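Long-range contacts in putative carboxynorspermidine decarboxylase protein (Sinorhizobium meliloti, PDB 3MT1), which probably catalyses the pyridoxal-phosphate-dependent decarboxylation of carboxynorspermidine and carboxyspermidine to norspermidine and spermidine: residues B[20-25]-B[49-54]; B[113-118]-B[155-160]; B[277-282]-B[302-307]. One frame throughout, in Å; residues are numbered along the deposited sequence.

Interaction 1: residues B[20-25]-B[49-54]; sequences RIAHVR and RDYMDG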
# COMPACT_ATOMS: atom_id res chain seq x y z
N ARG B 20 -3.11 30.29 6.87
CA ARG B 20 -4.55 30.41 6.68
C ARG B 20 -5.27 29.70 7.82
O ARG B 20 -6.28 30.17 8.33
CB ARG B 20 -4.97 29.89 5.31
CG ARG B 20 -4.20 30.56 4.19
CD ARG B 20 -4.58 29.99 2.84
NE ARG B 20 -4.28 30.95 1.80
CZ ARG B 20 -4.64 30.83 0.53
NH1 ARG B 20 -5.32 29.76 0.12
NH2 ARG B 20 -4.31 31.77 -0.33
N ILE B 21 -4.70 28.57 8.23
CA ILE B 21 -5.08 27.89 9.46
C ILE B 21 -5.04 28.82 10.72
O ILE B 21 -6.07 29.01 11.38
CB ILE B 21 -4.24 26.59 9.65
CG1 ILE B 21 -4.70 25.57 8.59
CG2 ILE B 21 -4.39 26.04 11.07
CD1 ILE B 21 -4.13 24.19 8.69
N ALA B 22 -3.88 29.39 11.03
CA ALA B 22 -3.75 30.38 12.10
C ALA B 22 -4.86 31.48 12.05
O ALA B 22 -5.55 31.76 13.05
CB ALA B 22 -2.38 31.00 12.03
N HIS B 23 -5.04 32.08 10.88
CA HIS B 23 -6.08 33.08 10.64
C HIS B 23 -7.44 32.54 11.14
O HIS B 23 -8.10 33.19 11.93
CB HIS B 23 -6.10 33.41 9.15
CG HIS B 23 -7.13 34.43 8.77
ND1 HIS B 23 -6.84 35.77 8.67
CD2 HIS B 23 -8.43 34.29 8.43
CE1 HIS B 23 -7.93 36.42 8.30
NE2 HIS B 23 -8.91 35.55 8.15
N VAL B 24 -7.80 31.33 10.73
CA VAL B 24 -9.03 30.72 11.21
C VAL B 24 -9.03 30.57 12.74
O VAL B 24 -10.01 30.93 13.38
CB VAL B 24 -9.26 29.34 10.57
CG1 VAL B 24 -10.32 28.54 11.36
CG2 VAL B 24 -9.62 29.48 9.09
N ARG B 25 -7.95 30.04 13.30
CA ARG B 25 -7.84 29.87 14.74
C ARG B 25 -8.03 31.22 15.45
O ARG B 25 -8.67 31.31 16.49
CB ARG B 25 -6.47 29.30 15.12
CG ARG B 25 -6.18 27.98 14.48
CD ARG B 25 -4.78 27.42 14.80
NE ARG B 25 -4.31 27.67 16.15
CZ ARG B 25 -3.38 28.57 16.44
NH1 ARG B 25 -2.81 29.28 15.47
NH2 ARG B 25 -3.00 28.77 17.69
N ARG B 49 4.14 23.44 13.87
CA ARG B 49 3.84 23.59 15.29
C ARG B 49 3.28 24.97 15.67
O ARG B 49 2.24 25.08 16.33
CB ARG B 49 5.11 23.29 16.12
CG ARG B 49 4.84 22.59 17.43
CD ARG B 49 6.06 22.37 18.32
NE ARG B 49 5.81 22.95 19.65
CZ ARG B 49 6.06 22.37 20.83
NH1 ARG B 49 6.56 21.12 20.89
NH2 ARG B 49 5.80 23.02 21.98
N ASP B 50 3.97 26.04 15.26
CA ASP B 50 3.59 27.36 15.73
C ASP B 50 2.29 27.90 15.15
O ASP B 50 1.83 28.96 15.56
CB ASP B 50 4.73 28.36 15.52
CG ASP B 50 5.99 27.97 16.28
OD1 ASP B 50 5.88 27.55 17.46
OD2 ASP B 50 7.08 28.10 15.70
N TYR B 51 1.69 27.15 14.21
CA TYR B 51 0.48 27.59 13.56
C TYR B 51 -0.71 26.73 13.91
O TYR B 51 -1.85 27.06 13.56
CB TYR B 51 0.63 27.63 12.03
CG TYR B 51 1.75 28.51 11.46
CD1 TYR B 51 1.49 29.83 11.04
CD2 TYR B 51 3.05 28.01 11.30
CE1 TYR B 51 2.50 30.62 10.47
CE2 TYR B 51 4.07 28.79 10.75
CZ TYR B 51 3.79 30.10 10.32
OH TYR B 51 4.79 30.89 9.77
N MSE B 52 -0.44 25.63 14.59
CA MSE B 52 -1.49 24.68 14.95
C MSE B 52 -1.51 24.36 16.43
O MSE B 52 -0.69 24.87 17.20
CB MSE B 52 -1.37 23.42 14.11
CG MSE B 52 -1.44 23.72 12.62
SE MSE B 52 -1.41 22.08 11.55
CE MSE B 52 -3.26 21.71 11.56
N ASP B 53 -2.46 23.52 16.84
CA ASP B 53 -2.70 23.29 18.28
C ASP B 53 -2.38 21.86 18.74
O ASP B 53 -2.55 21.56 19.92
CB ASP B 53 -4.14 23.66 18.65
CG ASP B 53 -4.43 25.14 18.47
OD1 ASP B 53 -4.06 25.93 19.37
OD2 ASP B 53 -5.04 25.52 17.42
N GLY B 54 -1.92 21.01 17.82
CA GLY B 54 -1.73 19.60 18.10
C GLY B 54 -2.04 18.64 16.94
O GLY B 54 -2.09 19.03 15.76

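Interaction 2: residues B[113-118]-B[155-160]; sequences GIARGL and RINGFM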
# COMPACT_ATOMS: atom_id res chain seq x y z
N GLY B 113 -7.82 9.68 33.96
CA GLY B 113 -7.05 10.88 34.25
C GLY B 113 -7.15 12.00 33.22
O GLY B 113 -6.71 13.11 33.47
N ILE B 114 -7.72 11.71 32.06
CA ILE B 114 -7.77 12.66 30.98
C ILE B 114 -9.21 12.83 30.55
O ILE B 114 -10.08 12.04 30.97
CB ILE B 114 -6.89 12.22 29.77
CG1 ILE B 114 -7.25 10.80 29.33
CG2 ILE B 114 -5.38 12.37 30.10
CD1 ILE B 114 -6.65 10.39 28.01
N ALA B 115 -9.46 13.85 29.72
CA ALA B 115 -10.78 14.16 29.17
C ALA B 115 -11.25 13.07 28.18
O ALA B 115 -10.48 12.65 27.32
CB ALA B 115 -10.76 15.54 28.47
N ARG B 116 -12.49 12.61 28.33
CA ARG B 116 -13.00 11.54 27.51
C ARG B 116 -14.09 12.08 26.61
O ARG B 116 -14.87 12.95 27.01
CB ARG B 116 -13.50 10.38 28.39
CG ARG B 116 -12.37 9.65 29.17
CD ARG B 116 -12.86 8.79 30.34
NE ARG B 116 -13.83 9.49 31.20
CZ ARG B 116 -13.53 10.38 32.14
NH1 ARG B 116 -12.26 10.73 32.40
NH2 ARG B 116 -14.50 10.95 32.83
N GLY B 117 -14.12 11.56 25.39
CA GLY B 117 -15.09 11.96 24.37
C GLY B 117 -15.74 10.77 23.73
O GLY B 117 -15.33 9.62 23.92
N LEU B 118 -16.80 11.02 22.96
CA LEU B 118 -17.54 9.94 22.33
C LEU B 118 -17.82 10.39 20.92
O LEU B 118 -18.16 11.55 20.70
CB LEU B 118 -18.85 9.68 23.11
CG LEU B 118 -19.77 8.54 22.62
CD1 LEU B 118 -19.30 7.18 23.15
CD2 LEU B 118 -21.23 8.77 22.99
N ARG B 155 -19.73 10.45 32.32
CA ARG B 155 -18.42 9.84 32.10
C ARG B 155 -17.67 10.50 30.95
O ARG B 155 -16.48 10.26 30.76
CB ARG B 155 -18.55 8.34 31.85
CG ARG B 155 -19.60 7.65 32.71
CD ARG B 155 -19.57 6.16 32.51
NE ARG B 155 -18.49 5.54 33.26
CZ ARG B 155 -18.18 4.24 33.22
NH1 ARG B 155 -18.86 3.40 32.43
NH2 ARG B 155 -17.18 3.78 33.96
N ILE B 156 -18.36 11.30 30.15
CA ILE B 156 -17.68 12.04 29.08
C ILE B 156 -17.73 13.54 29.32
O ILE B 156 -18.16 13.99 30.36
CB ILE B 156 -18.22 11.70 27.67
CG1 ILE B 156 -19.73 11.92 27.63
CG2 ILE B 156 -17.78 10.28 27.26
CD1 ILE B 156 -20.50 11.03 26.64
N ASN B 157 -17.34 14.30 28.31
CA ASN B 157 -16.95 15.68 28.46
C ASN B 157 -16.96 16.36 27.07
O ASN B 157 -16.90 17.59 26.95
CB ASN B 157 -15.55 15.64 29.06
CG ASN B 157 -14.85 16.94 29.06
OD1 ASN B 157 -13.79 17.05 28.48
ND2 ASN B 157 -15.38 17.92 29.76
N GLY B 158 -17.06 15.53 26.02
CA GLY B 158 -16.87 15.98 24.66
C GLY B 158 -17.43 15.04 23.62
O GLY B 158 -17.65 13.86 23.88
N PHE B 159 -17.67 15.58 22.43
CA PHE B 159 -18.10 14.75 21.31
C PHE B 159 -17.19 14.95 20.14
O PHE B 159 -16.59 16.02 19.95
CB PHE B 159 -19.51 15.10 20.87
CG PHE B 159 -20.56 14.85 21.91
CD1 PHE B 159 -20.67 13.60 22.51
CD2 PHE B 159 -21.46 15.84 22.25
CE1 PHE B 159 -21.65 13.36 23.46
CE2 PHE B 159 -22.45 15.60 23.19
CZ PHE B 159 -22.55 14.37 23.80
N MSE B 160 -17.07 13.90 19.34
CA MSE B 160 -16.43 13.98 18.05
C MSE B 160 -17.50 13.72 16.99
O MSE B 160 -18.34 12.85 17.17
CB MSE B 160 -15.31 12.96 17.94
CG MSE B 160 -14.55 13.09 16.64
SE MSE B 160 -14.06 11.38 15.88
CE MSE B 160 -12.29 11.27 16.64

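Interaction 3: residues B[277-282]-B[302-307]; sequences AKVLPN and GEFRFA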
# COMPACT_ATOMS: atom_id res chain seq x y z
N ALA B 277 -3.58 11.13 -11.43
CA ALA B 277 -2.74 12.12 -10.79
C ALA B 277 -2.89 13.48 -11.47
O ALA B 277 -3.76 13.66 -12.32
CB ALA B 277 -1.28 11.66 -10.76
N LYS B 278 -2.08 14.46 -11.09
CA LYS B 278 -2.19 15.77 -11.74
C LYS B 278 -0.88 16.34 -12.25
O LYS B 278 0.14 16.27 -11.56
CB LYS B 278 -2.85 16.78 -10.82
CG LYS B 278 -4.33 16.60 -10.70
CD LYS B 278 -4.87 17.45 -9.55
CE LYS B 278 -4.72 16.74 -8.22
NZ LYS B 278 -5.02 15.29 -8.42
N VAL B 279 -0.95 16.94 -13.44
CA VAL B 279 0.17 17.57 -14.10
C VAL B 279 -0.15 19.03 -14.47
O VAL B 279 -1.32 19.43 -14.54
CB VAL B 279 0.59 16.72 -15.32
CG1 VAL B 279 1.78 17.31 -15.99
CG2 VAL B 279 0.95 15.30 -14.85
N LEU B 280 0.90 19.84 -14.65
CA LEU B 280 0.76 21.24 -15.04
C LEU B 280 1.74 21.60 -16.15
O LEU B 280 2.87 21.13 -16.16
CB LEU B 280 1.03 22.18 -13.86
CG LEU B 280 0.11 22.23 -12.65
CD1 LEU B 280 0.68 23.23 -11.66
CD2 LEU B 280 -1.33 22.57 -13.00
N PRO B 281 1.29 22.41 -17.13
CA PRO B 281 -0.12 22.67 -17.41
C PRO B 281 -0.65 21.41 -18.07
O PRO B 281 0.14 20.60 -18.62
CB PRO B 281 -0.04 23.76 -18.45
CG PRO B 281 1.22 23.42 -19.19
CD PRO B 281 2.17 23.03 -18.13
N ASN B 282 -1.93 21.17 -18.05
CA ASN B 282 -2.29 19.94 -18.70
C ASN B 282 -2.69 20.27 -20.13
O ASN B 282 -3.83 20.05 -20.55
CB ASN B 282 -3.34 19.14 -17.93
CG ASN B 282 -3.52 17.75 -18.49
OD1 ASN B 282 -2.65 17.24 -19.19
ND2 ASN B 282 -4.65 17.14 -18.20
N GLY B 302 -2.11 8.61 -15.24
CA GLY B 302 -3.11 9.39 -15.99
C GLY B 302 -2.79 9.65 -17.48
O GLY B 302 -1.66 9.44 -17.93
N GLU B 303 -3.79 10.09 -18.25
CA GLU B 303 -3.57 10.53 -19.65
C GLU B 303 -3.38 12.04 -19.58
O GLU B 303 -4.26 12.75 -19.08
CB GLU B 303 -4.74 10.17 -20.59
CG GLU B 303 -5.08 8.67 -20.70
CD GLU B 303 -5.90 8.27 -21.97
OE1 GLU B 303 -6.96 8.90 -22.26
OE2 GLU B 303 -5.50 7.31 -22.67
N PHE B 304 -2.23 12.53 -20.02
CA PHE B 304 -2.03 13.96 -19.96
C PHE B 304 -1.64 14.57 -21.27
O PHE B 304 -1.22 13.90 -22.20
CB PHE B 304 -1.01 14.32 -18.89
CG PHE B 304 -1.41 13.88 -17.53
CD1 PHE B 304 -2.39 14.56 -16.83
CD2 PHE B 304 -0.83 12.75 -16.95
CE1 PHE B 304 -2.78 14.14 -15.59
CE2 PHE B 304 -1.22 12.32 -15.70
CZ PHE B 304 -2.20 13.03 -15.01
N ARG B 305 -1.85 15.88 -21.34
CA ARG B 305 -1.34 16.70 -22.42
C ARG B 305 0.02 17.31 -22.01
O ARG B 305 0.26 17.67 -20.84
CB ARG B 305 -2.36 17.77 -22.80
CG ARG B 305 -3.47 17.26 -23.69
CD ARG B 305 -4.72 18.11 -23.60
NE ARG B 305 -5.54 17.96 -24.80
CZ ARG B 305 -6.87 17.93 -24.81
NH1 ARG B 305 -7.55 18.03 -23.67
NH2 ARG B 305 -7.53 17.79 -25.96
N PHE B 306 0.89 17.37 -23.01
CA PHE B 306 2.19 18.00 -22.93
C PHE B 306 2.34 18.81 -24.20
O PHE B 306 1.63 18.57 -25.19
CB PHE B 306 3.27 16.93 -22.84
CG PHE B 306 3.14 16.05 -21.62
CD1 PHE B 306 3.70 16.44 -20.41
CD2 PHE B 306 2.44 14.85 -21.69
CE1 PHE B 306 3.57 15.65 -19.28
CE2 PHE B 306 2.30 14.05 -20.57
CZ PHE B 306 2.87 14.44 -19.35
N ALA B 307 3.24 19.79 -24.18
CA ALA B 307 3.42 20.69 -25.32
C ALA B 307 4.42 20.07 -26.31
O ALA B 307 4.27 20.22 -27.53
CB ALA B 307 3.89 22.02 -24.83

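Interaction 1: residues B[20-25]-B[49-54]
The Arg25 guanidinium has the Tyr51-Met52 peptide (Tyr51 C, Met52 N) and Met52 CA over the same face, Met52 CA offset toward the rim. At its edge lie Asp53 OD2, the salt-bridge partner, and Ala22 CB from its own helix. The Tyr51 ring takes Ala22 CB at its edge, 4.2 Å from CD1. This is packing in the alpha/beta barrel of fold type III decarboxylases. Helix 11-28 lies against the loop that leads from helix 45-49 into barrel strand 54-57. A type I turn from Arg49 to Met52 bends that loop.

The Arg25 chain folds at its third torsion (chi3 37°), which turns NE toward the carboxylate. NE donates to Asp53 OD2 at 2.6 Å on the syn side. NH2 adds a weak bond to Asp53 OD1. The two planes stand 54° apart, so this is not a flat, two-pronged pairing. Asp53 OD2 also accepts from the backbone N of Ala32, which ties the carboxylate to strand 31-35.

Deeper in, Ile21 meets the buried selenomethionine Met52. Phe202 and Ser235 also touch Ile21. Ile21 CG2 lies 3.7 Å from Tyr51 O, and Ile21 CD1 reaches Met52 CE at 3.9 Å.

Interaction 2: residues B[113-118]-B[155-160]
Arg116 grips the carbonyl of Arg155 side-on with two nitrogens. NE donates to Arg155 O at 2.8 Å, nearly in line with the C=O bond. NH2 donates to the same oxygen at 2.9 Å, from well above the carbonyl plane. The bend at chi3 (-47°) turns the NE and NH2 edge of the guanidinium to this oxygen. An alanine here has neither nitrogen, and the Arg155 carbonyl would probably be left without these two donors and the loop before strand 158-160 less firmly tied to strand 115-119.

Backbone bonds continue the pairing. Leu118 N donates to Gly158 O at 3.1 Å, and Met160 N donates to Leu118 O at 2.9 Å. Leu118 and Phe159 form a parallel bridge. At Gly117 and Gly158 the chains come close, and Gly117 CA makes a CH...O contact with Gly158 O.

Side-chain packing lies beside these bonds. Ile156 CD1 meets Leu118 CB at 4.1 Å. The Phe159 ring turns its edge to Leu118 O, 3.7 Å from CD1. Ala115 CB touches Asn157 OD1, which accepts from Trp193 NE1.

The two strands are neighbours in the closed eight-stranded parallel barrel. Strand 95-98 pairs with strand 115-119 on its other edge, and strand 193-195 follows strand 158-160. Helix 101-107 covers the approach to strand 158-160, with Leu104 against Ile156 and Glu105 against Arg155.

Interaction 3: residues B[277-282]-B[302-307]
Val279 and Phe304 make the main apolar contact. Val279 CG2 sits over the centre of the Phe304 ring, 3.6 Å from the centroid and 5° off the ring normal, a clear CH-pi contact. Val279 CG1 is anti to the backbone N (chi1 -177°), which puts CG2 over Phe304 and CG1 near Phe306. CG1 comes within 4.1 Å of Phe306 CE1, where the two side chains cross at about a right angle. Phe318 of strand 315-318 touches both Val279 and Phe304.

These residues belong to the C-terminal beta domain of the Orn/Lys/Arg decarboxylase class-II family. Segment 277-282 lies in the loop between helix 268-273 and strand 286-291. It runs along strand 300-306, which pairs antiparallel with strand 286-291.

Contacts made by oxygens lie at the rim of the Phe304 ring and beyond it; one of them is a hydrogen bond. Ala277 O lies in the ring plane at the edge, 3.2 Å from Phe304 CZ. Asn282 sets its amide at another part of the rim, by CD1, with the amide and ring planes 66° apart. Its carbonyl is used by the backbone: Arg305 N donates to Asn282 OD1 at 2.7 Å, in a fairly straight bond. Arg305 CB and CD also pass near Asn282 O, with CB 3.5 Å from it. Glu303 turns away from the loop and forms a salt bridge with Lys254.

Interactions 1 and 2 belong to the alpha/beta barrel, and interaction 3 to the C-terminal beta domain. Interaction 2 joins two adjacent barrel strands, so backbone bonds and an arginine-to-carbonyl grip do most of the work. Interaction 1 joins an outer helix to a loop entering another strand, and its main bond is a salt bridge between side chains. Interaction 3 rests mostly on aromatic packing, with one side-chain-to-backbone bond. All three are partly buried, but interaction 3 has the most exposed residues. The centres of interactions 2 and 3 are about 47 Å apart, on opposite sides of the chain's centre. The three contacts share no helix or strand.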